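Local coordinates for protein neuraminidase (Influenza A virus, PDB 4K3Y) that forms the beta-propeller ectodomain of a neuraminidase-like surface glycoprotein of a bat influenza A virus, and is of uncertain biological role, at residues F288-F293 with Y308-N313; P235-L240 with S274-I279; E28-K33 with D352-C357; M268-N273 with L294-S299. All coordinates share one frame; numbering follows the deposited sequence.

Contact 1. Residues F288-F293 with Y308-N313; sequences FEIYKF and YQLLSN. With NAG (2-acetamido-2-deoxy-beta-D-glucopyranose), chain I.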
loop_
_atom_site.group_PDB
_atom_site.type_symbol
_atom_site.label_atom_id
_atom_site.label_comp_id
_atom_site.label_asym_id
_atom_site.label_seq_id
_atom_site.Cartn_x
_atom_site.Cartn_y
_atom_site.Cartn_z
ATOM N N PHE C 288 -1.025 -34.529 -9.466
ATOM C CA PHE C 288 -0.120 -34.619 -8.338
ATOM C C PHE C 288 -0.761 -35.495 -7.284
ATOM O O PHE C 288 -1.962 -35.382 -7.010
ATOM C CB PHE C 288 0.168 -33.232 -7.770
ATOM C CG PHE C 288 1.253 -33.213 -6.732
ATOM C CD1 PHE C 288 2.575 -33.064 -7.107
ATOM C CD2 PHE C 288 0.950 -33.327 -5.383
ATOM C CE1 PHE C 288 3.593 -33.042 -6.159
ATOM C CE2 PHE C 288 1.955 -33.309 -4.437
ATOM C CZ PHE C 288 3.284 -33.161 -4.826
ATOM N N GLU C 289 0.039 -36.380 -6.705
ATOM C CA GLU C 289 -0.466 -37.280 -5.677
ATOM C C GLU C 289 0.471 -37.196 -4.489
ATOM O O GLU C 289 1.632 -36.811 -4.632
ATOM C CB GLU C 289 -0.606 -38.726 -6.200
ATOM C CG GLU C 289 0.721 -39.414 -6.618
ATOM C CD GLU C 289 0.508 -40.664 -7.472
ATOM O OE1 GLU C 289 -0.523 -41.360 -7.286
ATOM O OE2 GLU C 289 1.374 -40.959 -8.328
ATOM N N ILE C 290 -0.047 -37.513 -3.313
ATOM C CA ILE C 290 0.787 -37.583 -2.123
ATOM C C ILE C 290 0.352 -38.813 -1.327
ATOM O O ILE C 290 -0.841 -39.033 -1.072
ATOM C CB ILE C 290 0.789 -36.240 -1.294
ATOM C CG1 ILE C 290 1.886 -36.257 -0.225
ATOM C CG2 ILE C 290 -0.605 -35.907 -0.705
ATOM C CD1 ILE C 290 2.143 -34.897 0.431
ATOM N N TYR C 291 1.333 -39.637 -0.983
ATOM C CA TYR C 291 1.086 -40.959 -0.428
ATOM C C TYR C 291 1.544 -40.994 1.021
ATOM O O TYR C 291 2.685 -40.624 1.320
ATOM C CB TYR C 291 1.885 -41.974 -1.245
ATOM C CG TYR C 291 1.452 -43.407 -1.125
ATOM C CD1 TYR C 291 0.365 -43.777 -0.348
ATOM C CD2 TYR C 291 2.140 -44.400 -1.801
ATOM C CE1 TYR C 291 -0.016 -45.105 -0.249
ATOM C CE2 TYR C 291 1.771 -45.715 -1.709
ATOM C CZ TYR C 291 0.698 -46.069 -0.936
ATOM O OH TYR C 291 0.360 -47.398 -0.865
ATOM N N LYS C 292 0.655 -41.423 1.918
ATOM C CA LYS C 292 0.989 -41.512 3.340
ATOM C C LYS C 292 1.570 -42.888 3.643
ATOM O O LYS C 292 1.082 -43.916 3.140
ATOM C CB LYS C 292 -0.245 -41.275 4.213
ATOM C CG LYS C 292 0.071 -41.086 5.699
ATOM C CD LYS C 292 -0.989 -41.718 6.615
ATOM C CE LYS C 292 -2.239 -40.859 6.746
ATOM N NZ LYS C 292 -2.846 -40.973 8.100
ATOM N N PHE C 293 2.619 -42.899 4.457
ATOM C CA PHE C 293 3.255 -44.140 4.869
ATOM C C PHE C 293 3.253 -44.221 6.390
ATOM O O PHE C 293 3.519 -43.225 7.072
ATOM C CB PHE C 293 4.682 -44.227 4.312
ATOM C CG PHE C 293 4.741 -44.425 2.811
ATOM C CD1 PHE C 293 4.645 -45.698 2.265
ATOM C CD2 PHE C 293 4.899 -43.343 1.946
ATOM C CE1 PHE C 293 4.694 -45.897 0.889
ATOM C CE2 PHE C 293 4.947 -43.538 0.576
ATOM C CZ PHE C 293 4.850 -44.823 0.046
ATOM N N TYR C 308 -3.400 -39.759 -1.827
ATOM C CA TYR C 308 -4.301 -38.661 -2.182
ATOM C C TYR C 308 -3.977 -38.091 -3.560
ATOM O O TYR C 308 -2.880 -37.556 -3.776
ATOM C CB TYR C 308 -4.182 -37.522 -1.166
ATOM C CG TYR C 308 -4.826 -37.767 0.170
ATOM C CD1 TYR C 308 -6.213 -37.885 0.290
ATOM C CD2 TYR C 308 -4.055 -37.840 1.330
ATOM C CE1 TYR C 308 -6.818 -38.085 1.543
ATOM C CE2 TYR C 308 -4.647 -38.031 2.579
ATOM C CZ TYR C 308 -6.026 -38.156 2.676
ATOM O OH TYR C 308 -6.604 -38.349 3.905
ATOM N N GLN C 309 -4.926 -38.169 -4.485
ATOM C CA GLN C 309 -4.735 -37.527 -5.786
ATOM C C GLN C 309 -5.259 -36.093 -5.821
ATOM O O GLN C 309 -6.314 -35.807 -6.409
ATOM C CB GLN C 309 -5.347 -38.360 -6.893
ATOM C CG GLN C 309 -4.503 -39.557 -7.241
ATOM C CD GLN C 309 -5.341 -40.667 -7.781
ATOM O OE1 GLN C 309 -5.842 -41.504 -7.022
ATOM N NE2 GLN C 309 -5.535 -40.675 -9.096
ATOM N N LEU C 310 -4.478 -35.204 -5.210
ATOM C CA LEU C 310 -4.807 -33.782 -5.050
ATOM C C LEU C 310 -5.154 -33.038 -6.357
ATOM O O LEU C 310 -6.159 -32.313 -6.407
ATOM C CB LEU C 310 -3.693 -33.062 -4.273
ATOM C CG LEU C 310 -3.465 -33.579 -2.832
ATOM C CD1 LEU C 310 -2.407 -32.779 -2.060
ATOM C CD2 LEU C 310 -4.771 -33.587 -2.054
ATOM N N LEU C 311 -4.349 -33.217 -7.408
ATOM C CA LEU C 311 -4.639 -32.587 -8.704
ATOM C C LEU C 311 -4.649 -33.587 -9.853
ATOM O O LEU C 311 -3.984 -34.611 -9.787
ATOM C CB LEU C 311 -3.648 -31.469 -9.012
ATOM C CG LEU C 311 -3.700 -30.161 -8.216
ATOM C CD1 LEU C 311 -2.776 -30.233 -7.024
ATOM C CD2 LEU C 311 -3.265 -29.053 -9.119
ATOM N N SER C 312 -5.386 -33.268 -10.916
ATOM C CA SER C 312 -5.534 -34.159 -12.070
ATOM C C SER C 312 -5.487 -33.358 -13.351
ATOM O O SER C 312 -4.830 -33.729 -14.319
ATOM C CB SER C 312 -6.883 -34.857 -12.010
ATOM O OG SER C 312 -7.087 -35.385 -10.717
ATOM N N ASN C 313 -6.220 -32.257 -13.338
ATOM C CA ASN C 313 -6.400 -31.431 -14.505
ATOM C C ASN C 313 -5.098 -30.817 -14.992
ATOM O O ASN C 313 -4.821 -30.782 -16.189
ATOM C CB ASN C 313 -7.397 -30.303 -14.193
ATOM C CG ASN C 313 -8.840 -30.790 -14.089
ATOM O OD1 ASN C 313 -9.107 -31.986 -13.898
ATOM N ND2 ASN C 313 -9.782 -29.845 -14.212
HETATM C C1 NAG I . -11.131 -30.320 -14.030
HETATM C C2 NAG I . -11.813 -29.097 -13.417
HETATM C C3 NAG I . -13.317 -29.299 -13.317
HETATM C C4 NAG I . -13.900 -29.827 -14.622
HETATM C C5 NAG I . -13.086 -31.009 -15.128
HETATM C C6 NAG I . -13.576 -31.522 -16.475
HETATM C C7 NAG I . -10.601 -27.774 -11.727
HETATM C C8 NAG I . -10.469 -27.605 -10.243
HETATM N N2 NAG I . -11.303 -28.851 -12.084
HETATM O O3 NAG I . -13.942 -28.089 -12.950
HETATM O O4 NAG I . -15.215 -30.250 -14.371
HETATM O O5 NAG I . -11.746 -30.598 -15.267
HETATM O O6 NAG I . -12.913 -30.820 -17.503
HETATM O O7 NAG I . -10.076 -26.974 -12.516
#
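Phe288 pairs with Leu311 and Ile290 with Tyr308 in an antiparallel hairpin, each pair tied by two backbone hydrogen bonds. Phe288 N reaches Leu311 O at 3.0 Å, and Leu311 N returns to Phe288 O at 3.2 Å. In the second pair Ile290 N to Tyr308 O is 2.9 Å and Tyr308 N to Ile290 O is 2.8 Å. Between them the register slips by one residue, because Leu310 and Leu311 both face Phe288 in a classic beta bulge, with Gln309 at the centre of an inverse gamma turn. All four side chains of the two pairs lie on one face of the sheet. There Ile290 CG2, placed between the backbone N and the carbonyl carbon, touches Tyr308 CB at 4.0 Å and Leu310 CD1 at 3.9 Å, while Phe288 CB comes within 4.3 Å of Leu311 CD1. The Tyr308 hydroxyl bonds instead to Asn19 O and Met363 N. Asn313, in the corner where the chain turns after the strand, carries an N-linked N-acetylglucosamine on ND2. Strand 306-311 is an edge strand of its four-stranded sheet; strand 273-279 flanks 286-294 on its other side, and strands 335-343 and 349-359 of the next sheet pack on the Phe288 and Leu311 face.

Contact 2. Residues P235-L240 with S274-I279; sequences PCLGFL and SWIGRI
The Phe239 ring meets two kinds of neighbour from strand 273-279: the flat guanidinium of Arg278 over one face, and Ile276 at its edge. Ring and guanidinium are nearly parallel, 14° apart with centres 3.6 Å from each other, a stack that is also a cation-pi contact. NH1 is offset toward the rim of the ring. An extended chain from CG to NE carries the guanidinium across to the loop, and the Phe239 side chain, with CG opposite the backbone N (chi1 -170°), meets it there. At the ring edge, Ile276 CB lies in the ring plane, 3.7 Å from Phe239 CD2, and Ile276 CD1 lies equally far from that same carbon. The tip of Ile276 also meets Leu237, CD1 to CD2 4.2 Å. Arg278 is further held by a hydrogen bond from NH1 to Leu240 O (3.1 Å), with the donor above the carbonyl plane. Two salt bridges, NE to Glu289 and NH1 to Asp248, would help fix the rotation of the guanidinium and balance its charge. The loop 235-240, which follows strand 230-233 and is tied down by the Cys236-Cys253 disulfide, thus lies across one side of the sheet formed by strands 268-269, 273-279, 286-294 and 306-311, where Phe293 packs beside Ile276, Leu237 and Phe239.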
loop_
_atom_site.group_PDB
_atom_site.type_symbol
_atom_site.label_atom_id
_atom_site.label_comp_id
_atom_site.label_asym_id
_atom_site.label_seq_id
_atom_site.Cartn_x
_atom_site.Cartn_y
_atom_site.Cartn_z
ATOM N N PRO C 235 15.685 -43.206 0.733
ATOM C CA PRO C 235 14.388 -43.840 0.984
ATOM C C PRO C 235 14.355 -45.281 0.489
ATOM O O PRO C 235 14.833 -45.598 -0.609
ATOM C CB PRO C 235 13.399 -42.961 0.203
ATOM C CG PRO C 235 14.228 -42.236 -0.806
ATOM C CD PRO C 235 15.573 -42.046 -0.166
ATOM N N CYS C 236 13.801 -46.145 1.328
ATOM C CA CYS C 236 13.749 -47.568 1.054
ATOM C C CYS C 236 12.405 -47.926 0.418
ATOM O O CYS C 236 11.966 -49.077 0.457
ATOM C CB CYS C 236 13.988 -48.351 2.354
ATOM S SG CYS C 236 15.602 -48.025 3.135
ATOM N N LEU C 237 11.764 -46.932 -0.188
ATOM C CA LEU C 237 10.419 -47.110 -0.730
ATOM C C LEU C 237 10.351 -47.117 -2.261
ATOM O O LEU C 237 10.826 -46.198 -2.937
ATOM C CB LEU C 237 9.481 -46.045 -0.158
ATOM C CG LEU C 237 8.598 -46.461 1.024
ATOM C CD1 LEU C 237 9.308 -47.438 1.937
ATOM C CD2 LEU C 237 8.175 -45.239 1.810
ATOM N N GLY C 238 9.736 -48.167 -2.791
ATOM C CA GLY C 238 9.614 -48.363 -4.219
ATOM C C GLY C 238 8.615 -47.434 -4.878
ATOM O O GLY C 238 8.415 -47.522 -6.091
ATOM N N PHE C 239 7.985 -46.558 -4.087
ATOM C CA PHE C 239 7.126 -45.477 -4.610
ATOM C C PHE C 239 8.000 -44.293 -5.057
ATOM O O PHE C 239 8.387 -43.437 -4.253
ATOM C CB PHE C 239 6.130 -45.028 -3.544
ATOM C CG PHE C 239 5.050 -44.100 -4.051
ATOM C CD1 PHE C 239 4.033 -44.581 -4.863
ATOM C CD2 PHE C 239 5.024 -42.754 -3.675
ATOM C CE1 PHE C 239 3.016 -43.741 -5.317
ATOM C CE2 PHE C 239 4.012 -41.906 -4.132
ATOM C CZ PHE C 239 3.009 -42.398 -4.954
ATOM N N LEU C 240 8.300 -44.255 -6.348
ATOM C CA LEU C 240 9.356 -43.397 -6.862
ATOM C C LEU C 240 8.979 -41.926 -6.913
ATOM O O LEU C 240 8.058 -41.535 -7.639
ATOM C CB LEU C 240 9.780 -43.881 -8.251
ATOM C CG LEU C 240 10.328 -45.306 -8.271
ATOM C CD1 LEU C 240 10.910 -45.638 -9.637
ATOM C CD2 LEU C 240 11.368 -45.483 -7.175
ATOM N N SER C 274 4.893 -40.686 7.234
ATOM C CA SER C 274 5.699 -40.151 6.151
ATOM C C SER C 274 4.885 -39.915 4.889
ATOM O O SER C 274 3.801 -40.468 4.713
ATOM C CB SER C 274 6.890 -41.060 5.859
ATOM O OG SER C 274 7.913 -40.862 6.817
ATOM N N TRP C 275 5.414 -39.079 4.015
ATOM C CA TRP C 275 4.706 -38.731 2.801
ATOM C C TRP C 275 5.674 -38.640 1.635
ATOM O O TRP C 275 6.824 -38.205 1.793
ATOM C CB TRP C 275 4.020 -37.370 2.956
ATOM C CG TRP C 275 3.033 -37.239 4.089
ATOM C CD1 TRP C 275 3.302 -36.841 5.372
ATOM C CD2 TRP C 275 1.607 -37.440 4.021
ATOM N NE1 TRP C 275 2.138 -36.802 6.110
ATOM C CE2 TRP C 275 1.084 -37.164 5.306
ATOM C CE3 TRP C 275 0.725 -37.831 3.002
ATOM C CZ2 TRP C 275 -0.283 -37.276 5.603
ATOM C CZ3 TRP C 275 -0.639 -37.940 3.299
ATOM C CH2 TRP C 275 -1.125 -37.662 4.589
ATOM N N ILE C 276 5.201 -39.051 0.465
ATOM C CA ILE C 276 5.898 -38.774 -0.775
ATOM C C ILE C 276 4.936 -38.076 -1.712
ATOM O O ILE C 276 3.874 -38.621 -2.034
ATOM C CB ILE C 276 6.359 -40.041 -1.457
ATOM C CG1 ILE C 276 7.300 -40.814 -0.536
ATOM C CG2 ILE C 276 7.048 -39.691 -2.770
ATOM C CD1 ILE C 276 7.638 -42.161 -1.057
ATOM N N GLY C 277 5.293 -36.864 -2.133
ATOM C CA GLY C 277 4.521 -36.170 -3.140
ATOM C C GLY C 277 5.184 -36.318 -4.488
ATOM O O GLY C 277 6.392 -36.107 -4.623
ATOM N N ARG C 278 4.403 -36.675 -5.499
ATOM C CA ARG C 278 4.952 -36.735 -6.843
ATOM C C ARG C 278 3.933 -36.416 -7.916
ATOM O O ARG C 278 2.727 -36.312 -7.657
ATOM C CB ARG C 278 5.554 -38.110 -7.118
ATOM C CG ARG C 278 4.528 -39.116 -7.567
ATOM C CD ARG C 278 5.032 -40.518 -7.353
ATOM N NE ARG C 278 4.074 -41.474 -7.879
ATOM C CZ ARG C 278 4.319 -42.765 -8.041
ATOM N NH1 ARG C 278 5.500 -43.261 -7.708
ATOM N NH2 ARG C 278 3.370 -43.552 -8.527
ATOM N N ILE C 279 4.464 -36.250 -9.121
ATOM C CA ILE C 279 3.689 -36.040 -10.327
ATOM C C ILE C 279 3.144 -37.390 -10.805
ATOM O O ILE C 279 3.877 -38.381 -10.855
ATOM C CB ILE C 279 4.594 -35.416 -11.385
ATOM C CG1 ILE C 279 5.130 -34.089 -10.837
ATOM C CG2 ILE C 279 3.859 -35.260 -12.711
ATOM C CD1 ILE C 279 5.780 -33.163 -11.861
#

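Contact 3. Residues E28-K33 with D352-C357; sequences EGTTGK and DLITFC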
loop_
_atom_site.group_PDB
_atom_site.type_symbol
_atom_site.label_atom_id
_atom_site.label_comp_id
_atom_site.label_asym_id
_atom_site.label_seq_id
_atom_site.Cartn_x
_atom_site.Cartn_y
_atom_site.Cartn_z
ATOM N N GLU C 28 -5.024 -18.178 -10.056
ATOM C CA GLU C 28 -6.096 -18.096 -11.034
ATOM C C GLU C 28 -5.830 -19.035 -12.203
ATOM O O GLU C 28 -6.767 -19.566 -12.821
ATOM C CB GLU C 28 -6.231 -16.637 -11.508
ATOM C CG GLU C 28 -7.663 -16.107 -11.597
ATOM C CD GLU C 28 -8.526 -16.511 -10.412
ATOM O OE1 GLU C 28 -8.089 -16.296 -9.258
ATOM O OE2 GLU C 28 -9.643 -17.044 -10.640
ATOM N N GLY C 29 -4.544 -19.250 -12.484
ATOM C CA GLY C 29 -4.118 -20.118 -13.568
ATOM C C GLY C 29 -4.357 -21.606 -13.358
ATOM O O GLY C 29 -4.145 -22.397 -14.264
ATOM N N THR C 30 -4.780 -21.991 -12.160
ATOM C CA THR C 30 -5.105 -23.376 -11.878
ATOM C C THR C 30 -6.476 -23.719 -12.451
ATOM O O THR C 30 -6.769 -24.881 -12.758
ATOM C CB THR C 30 -5.186 -23.613 -10.368
ATOM O OG1 THR C 30 -3.957 -23.223 -9.756
ATOM C CG2 THR C 30 -5.491 -25.084 -10.059
ATOM N N THR C 31 -7.331 -22.711 -12.580
ATOM C CA THR C 31 -8.724 -22.977 -12.930
ATOM C C THR C 31 -9.130 -22.220 -14.189
ATOM O O THR C 31 -10.300 -22.195 -14.577
ATOM C CB THR C 31 -9.685 -22.707 -11.737
ATOM O OG1 THR C 31 -9.611 -21.325 -11.332
ATOM C CG2 THR C 31 -9.330 -23.640 -10.551
ATOM N N GLY C 32 -8.140 -21.620 -14.836
ATOM C CA GLY C 32 -8.401 -20.863 -16.045
ATOM C C GLY C 32 -7.175 -20.076 -16.458
ATOM O O GLY C 32 -6.041 -20.444 -16.101
ATOM N N LYS C 33 -7.388 -18.999 -17.206
ATOM C CA LYS C 33 -6.261 -18.176 -17.642
ATOM C C LYS C 33 -5.829 -17.156 -16.594
ATOM O O LYS C 33 -6.672 -16.506 -15.954
ATOM C CB LYS C 33 -6.614 -17.449 -18.931
ATOM C CG LYS C 33 -7.325 -18.331 -19.926
ATOM C CD LYS C 33 -6.376 -18.953 -20.934
ATOM C CE LYS C 33 -7.156 -19.816 -21.898
ATOM N NZ LYS C 33 -7.878 -20.882 -21.146
ATOM N N ASP C 352 1.717 -20.487 -12.244
ATOM C CA ASP C 352 1.523 -20.128 -10.831
ATOM C C ASP C 352 1.471 -21.267 -9.840
ATOM O O ASP C 352 2.121 -22.296 -10.014
ATOM C CB ASP C 352 0.380 -19.144 -10.578
ATOM C CG ASP C 352 -0.902 -19.608 -11.148
ATOM O OD1 ASP C 352 -0.909 -20.709 -11.729
ATOM O OD2 ASP C 352 -1.900 -18.877 -11.013
ATOM N N LEU C 353 0.673 -21.061 -8.801
ATOM C CA LEU C 353 0.919 -21.695 -7.526
ATOM C C LEU C 353 -0.346 -22.211 -6.881
ATOM O O LEU C 353 -1.381 -21.518 -6.875
ATOM C CB LEU C 353 1.532 -20.648 -6.611
ATOM C CG LEU C 353 2.920 -20.868 -6.051
ATOM C CD1 LEU C 353 2.912 -20.391 -4.615
ATOM C CD2 LEU C 353 3.277 -22.325 -6.138
ATOM N N ILE C 354 -0.256 -23.430 -6.345
ATOM C CA ILE C 354 -1.246 -23.952 -5.411
ATOM C C ILE C 354 -0.457 -24.284 -4.161
ATOM O O ILE C 354 0.708 -24.720 -4.254
ATOM C CB ILE C 354 -1.863 -25.249 -5.902
ATOM C CG1 ILE C 354 -2.115 -25.161 -7.389
ATOM C CG2 ILE C 354 -3.187 -25.557 -5.170
ATOM C CD1 ILE C 354 -3.280 -25.957 -7.763
ATOM N N THR C 355 -1.073 -24.072 -2.999
ATOM C CA THR C 355 -0.432 -24.418 -1.737
ATOM C C THR C 355 -1.363 -25.305 -0.915
ATOM O O THR C 355 -2.584 -25.254 -1.070
ATOM C CB THR C 355 -0.003 -23.163 -0.944
ATOM O OG1 THR C 355 -1.130 -22.305 -0.771
ATOM C CG2 THR C 355 1.079 -22.392 -1.682
ATOM N N PHE C 356 -0.781 -26.120 -0.045
ATOM C CA PHE C 356 -1.555 -27.059 0.749
ATOM C C PHE C 356 -0.946 -27.050 2.124
ATOM O O PHE C 356 0.274 -26.971 2.248
ATOM C CB PHE C 356 -1.426 -28.481 0.176
ATOM C CG PHE C 356 -2.276 -28.738 -1.032
ATOM C CD1 PHE C 356 -1.783 -28.502 -2.320
ATOM C CD2 PHE C 356 -3.572 -29.240 -0.889
ATOM C CE1 PHE C 356 -2.588 -28.745 -3.451
ATOM C CE2 PHE C 356 -4.373 -29.485 -2.007
ATOM C CZ PHE C 356 -3.888 -29.239 -3.292
ATOM N N CYS C 357 -1.782 -27.143 3.153
ATOM C CA CYS C 357 -1.298 -27.307 4.526
ATOM C C CYS C 357 -1.960 -28.528 5.110
ATOM O O CYS C 357 -3.033 -28.940 4.650
ATOM C CB CYS C 357 -1.606 -26.066 5.366
ATOM S SG CYS C 357 -0.681 -24.605 4.821
#
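Asp352 reaches from its strand to the loop at Gly29. From CB, which points toward the loop, CG is set between the backbone N and the carbonyl carbon (chi1 54°). That brings the carboxylate carbon to 3.9 Å from Gly29 N. OD1 rests beside Gly29 CA at 3.7 Å, and OD2 accepts the Gly29 N-H at 3.0 Å on its syn lone pair, 148° at the hydrogen. Glu28 N is also close to OD2, but its angle is too poor for a bond. Two residues further along the strand, the end of Ile354 crosses Thr30, its CD1 4.0 Å from Thr30 CB and also against the methyl CG2; Thr30 OG1 bonds to Gly27 O. Beyond the contact, Glu28 bonds to Tyr80 of the second subunit, and Thr30 and Thr31 border a glycan. Strand 20-26, just before this loop, pairs with strand 349-359, so the N-terminal strand completes a sheet built from C-terminal strands, the closure characteristic of beta propellers.

Contact 4. Residues M268-N273 with L294-S299; sequences MIEGSN and LGTLFS
Glu270 grips the turn at Thr296 and Leu297 with both carboxylate oxygens. Its CG stands away from the backbone N (chi1 166°), and the chain then bends at chi2 (80°), swinging the carboxylate over the loop. OE1 accepts the Leu297 N-H at 2.8 Å, and OE2 accepts the Thr296 OG1 hydroxyl at 2.5 Å, each through its syn lone pair. Thr296 keeps OG1 opposite its own backbone N, and the same oxygen accepts Phe298 N at 3.1 Å, closing an ST turn. The hydroxyl therefore links the carboxylate to the turn. The Phe298 ring lies obliquely beside the carboxylate, planes 44° apart, with CE2 3.5 Å from Glu270 CD. Leu297 runs past Glu270 in the opposite direction, and its CD1 touches Met268 CB at 3.8 Å. At the other end Gly295 N bonds to Ser272 O at 2.9 Å, and the side chains of Asn273 and Leu294 lie side by side, pointing the same way, OD1 to CD2 4.0 Å. Ser274 OG bonds to both Gly271 N and Gly295 O. The contact thus caps one end of its sheet, where the turn between strands 268-269 and 273-279 meets the chain leaving strand 286-294.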
loop_
_atom_site.group_PDB
_atom_site.type_symbol
_atom_site.label_atom_id
_atom_site.label_comp_id
_atom_site.label_asym_id
_atom_site.label_seq_id
_atom_site.Cartn_x
_atom_site.Cartn_y
_atom_site.Cartn_z
ATOM N N MET C 268 9.833 -35.033 0.097
ATOM C CA MET C 268 9.351 -36.134 0.909
ATOM C C MET C 268 9.192 -35.579 2.324
ATOM O O MET C 268 9.926 -34.658 2.720
ATOM C CB MET C 268 10.356 -37.284 0.906
ATOM C CG MET C 268 10.505 -38.022 -0.433
ATOM S SD MET C 268 11.888 -39.187 -0.426
ATOM C CE MET C 268 11.722 -39.964 -2.045
ATOM N N ILE C 269 8.237 -36.110 3.084
ATOM C CA ILE C 269 8.127 -35.718 4.482
ATOM C C ILE C 269 8.404 -36.910 5.384
ATOM O O ILE C 269 7.698 -37.921 5.311
ATOM C CB ILE C 269 6.735 -35.154 4.840
ATOM C CG1 ILE C 269 6.383 -33.967 3.942
ATOM C CG2 ILE C 269 6.693 -34.758 6.330
ATOM C CD1 ILE C 269 4.958 -33.462 4.122
ATOM N N GLU C 270 9.424 -36.791 6.232
ATOM C CA GLU C 270 9.781 -37.870 7.158
ATOM C C GLU C 270 9.203 -37.651 8.558
ATOM O O GLU C 270 9.456 -36.624 9.206
ATOM C CB GLU C 270 11.298 -38.032 7.249
ATOM C CG GLU C 270 11.753 -38.889 8.416
ATOM C CD GLU C 270 11.626 -40.377 8.147
ATOM O OE1 GLU C 270 11.002 -40.757 7.133
ATOM O OE2 GLU C 270 12.162 -41.170 8.952
ATOM N N GLY C 271 8.433 -38.621 9.033
ATOM C CA GLY C 271 7.780 -38.464 10.315
ATOM C C GLY C 271 7.384 -39.788 10.921
ATOM O O GLY C 271 7.844 -40.855 10.489
ATOM N N SER C 272 6.549 -39.709 11.951
ATOM C CA SER C 272 5.855 -40.873 12.472
ATOM C C SER C 272 5.059 -41.381 11.289
ATOM O O SER C 272 5.054 -42.578 10.965
ATOM C CB SER C 272 4.915 -40.427 13.578
ATOM O OG SER C 272 4.467 -39.103 13.325
ATOM N N ASN C 273 4.398 -40.426 10.642
ATOM C CA ASN C 273 3.773 -40.631 9.350
ATOM C C ASN C 273 4.613 -39.954 8.300
ATOM O O ASN C 273 5.007 -38.794 8.454
ATOM C CB ASN C 273 2.360 -40.055 9.337
ATOM C CG ASN C 273 1.339 -41.029 9.874
ATOM O OD1 ASN C 273 1.680 -42.154 10.269
ATOM N ND2 ASN C 273 0.077 -40.610 9.895
ATOM N N LEU C 294 2.935 -45.401 6.919
ATOM C CA LEU C 294 2.917 -45.599 8.365
ATOM C C LEU C 294 4.320 -45.997 8.815
ATOM O O LEU C 294 4.711 -47.159 8.677
ATOM C CB LEU C 294 1.894 -46.676 8.747
ATOM C CG LEU C 294 0.474 -46.544 8.172
ATOM C CD1 LEU C 294 -0.359 -47.770 8.484
ATOM C CD2 LEU C 294 -0.216 -45.305 8.692
ATOM N N GLY C 295 5.079 -45.027 9.327
ATOM C CA GLY C 295 6.482 -45.235 9.660
ATOM C C GLY C 295 7.483 -44.466 8.798
ATOM O O GLY C 295 7.104 -43.647 7.963
ATOM N N THR C 296 8.767 -44.750 9.004
ATOM C CA THR C 296 9.869 -44.016 8.374
ATOM C C THR C 296 10.041 -44.322 6.884
ATOM O O THR C 296 9.679 -45.400 6.412
ATOM C CB THR C 296 11.207 -44.331 9.086
ATOM O OG1 THR C 296 12.274 -43.621 8.448
ATOM C CG2 THR C 296 11.501 -45.846 9.045
ATOM N N LEU C 297 10.609 -43.373 6.147
ATOM C CA LEU C 297 10.888 -43.570 4.731
ATOM C C LEU C 297 12.076 -44.503 4.547
ATOM O O LEU C 297 12.379 -44.915 3.426
ATOM C CB LEU C 297 11.211 -42.227 4.070
ATOM C CG LEU C 297 10.126 -41.147 4.080
ATOM C CD1 LEU C 297 10.711 -39.772 3.759
ATOM C CD2 LEU C 297 9.009 -41.493 3.106
ATOM N N PHE C 298 12.742 -44.838 5.652
ATOM C CA PHE C 298 14.034 -45.522 5.595
ATOM C C PHE C 298 14.061 -46.917 6.228
ATOM O O PHE C 298 15.044 -47.312 6.859
ATOM C CB PHE C 298 15.092 -44.616 6.206
ATOM C CG PHE C 298 14.975 -43.197 5.752
ATOM C CD1 PHE C 298 15.179 -42.868 4.414
ATOM C CD2 PHE C 298 14.642 -42.193 6.648
ATOM C CE1 PHE C 298 15.064 -41.557 3.977
ATOM C CE2 PHE C 298 14.530 -40.872 6.224
ATOM C CZ PHE C 298 14.741 -40.553 4.882
ATOM N N SER C 299 12.956 -47.638 6.061
ATOM C CA SER C 299 12.884 -49.070 6.304
ATOM C C SER C 299 12.197 -49.680 5.097
ATOM O O SER C 299 11.513 -48.988 4.355
ATOM C CB SER C 299 12.067 -49.384 7.548
ATOM O OG SER C 299 11.465 -50.661 7.408
#

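Overall arrangement
From the N terminus, residues 28-33 come first and wait for 352-357, so contact 3 closes the longest loop and encloses the other three. Within it, contact 2 opens at 235-240 and closes at 274-279. Contact 4, from 268-273 to 294-299, crosses it, and contact 1, 288-293 with 308-313, crosses contact 4 in turn while following contact 2 in series. Contacts 1, 2 and 4 share one four-stranded sheet: a hairpin, a loop laid on one side and a turn at one end. Contact 3 joins a loop to the neighbouring sheet, whose Ile354 and Phe356 pack against Leu310 and Leu311, linking the two sheets.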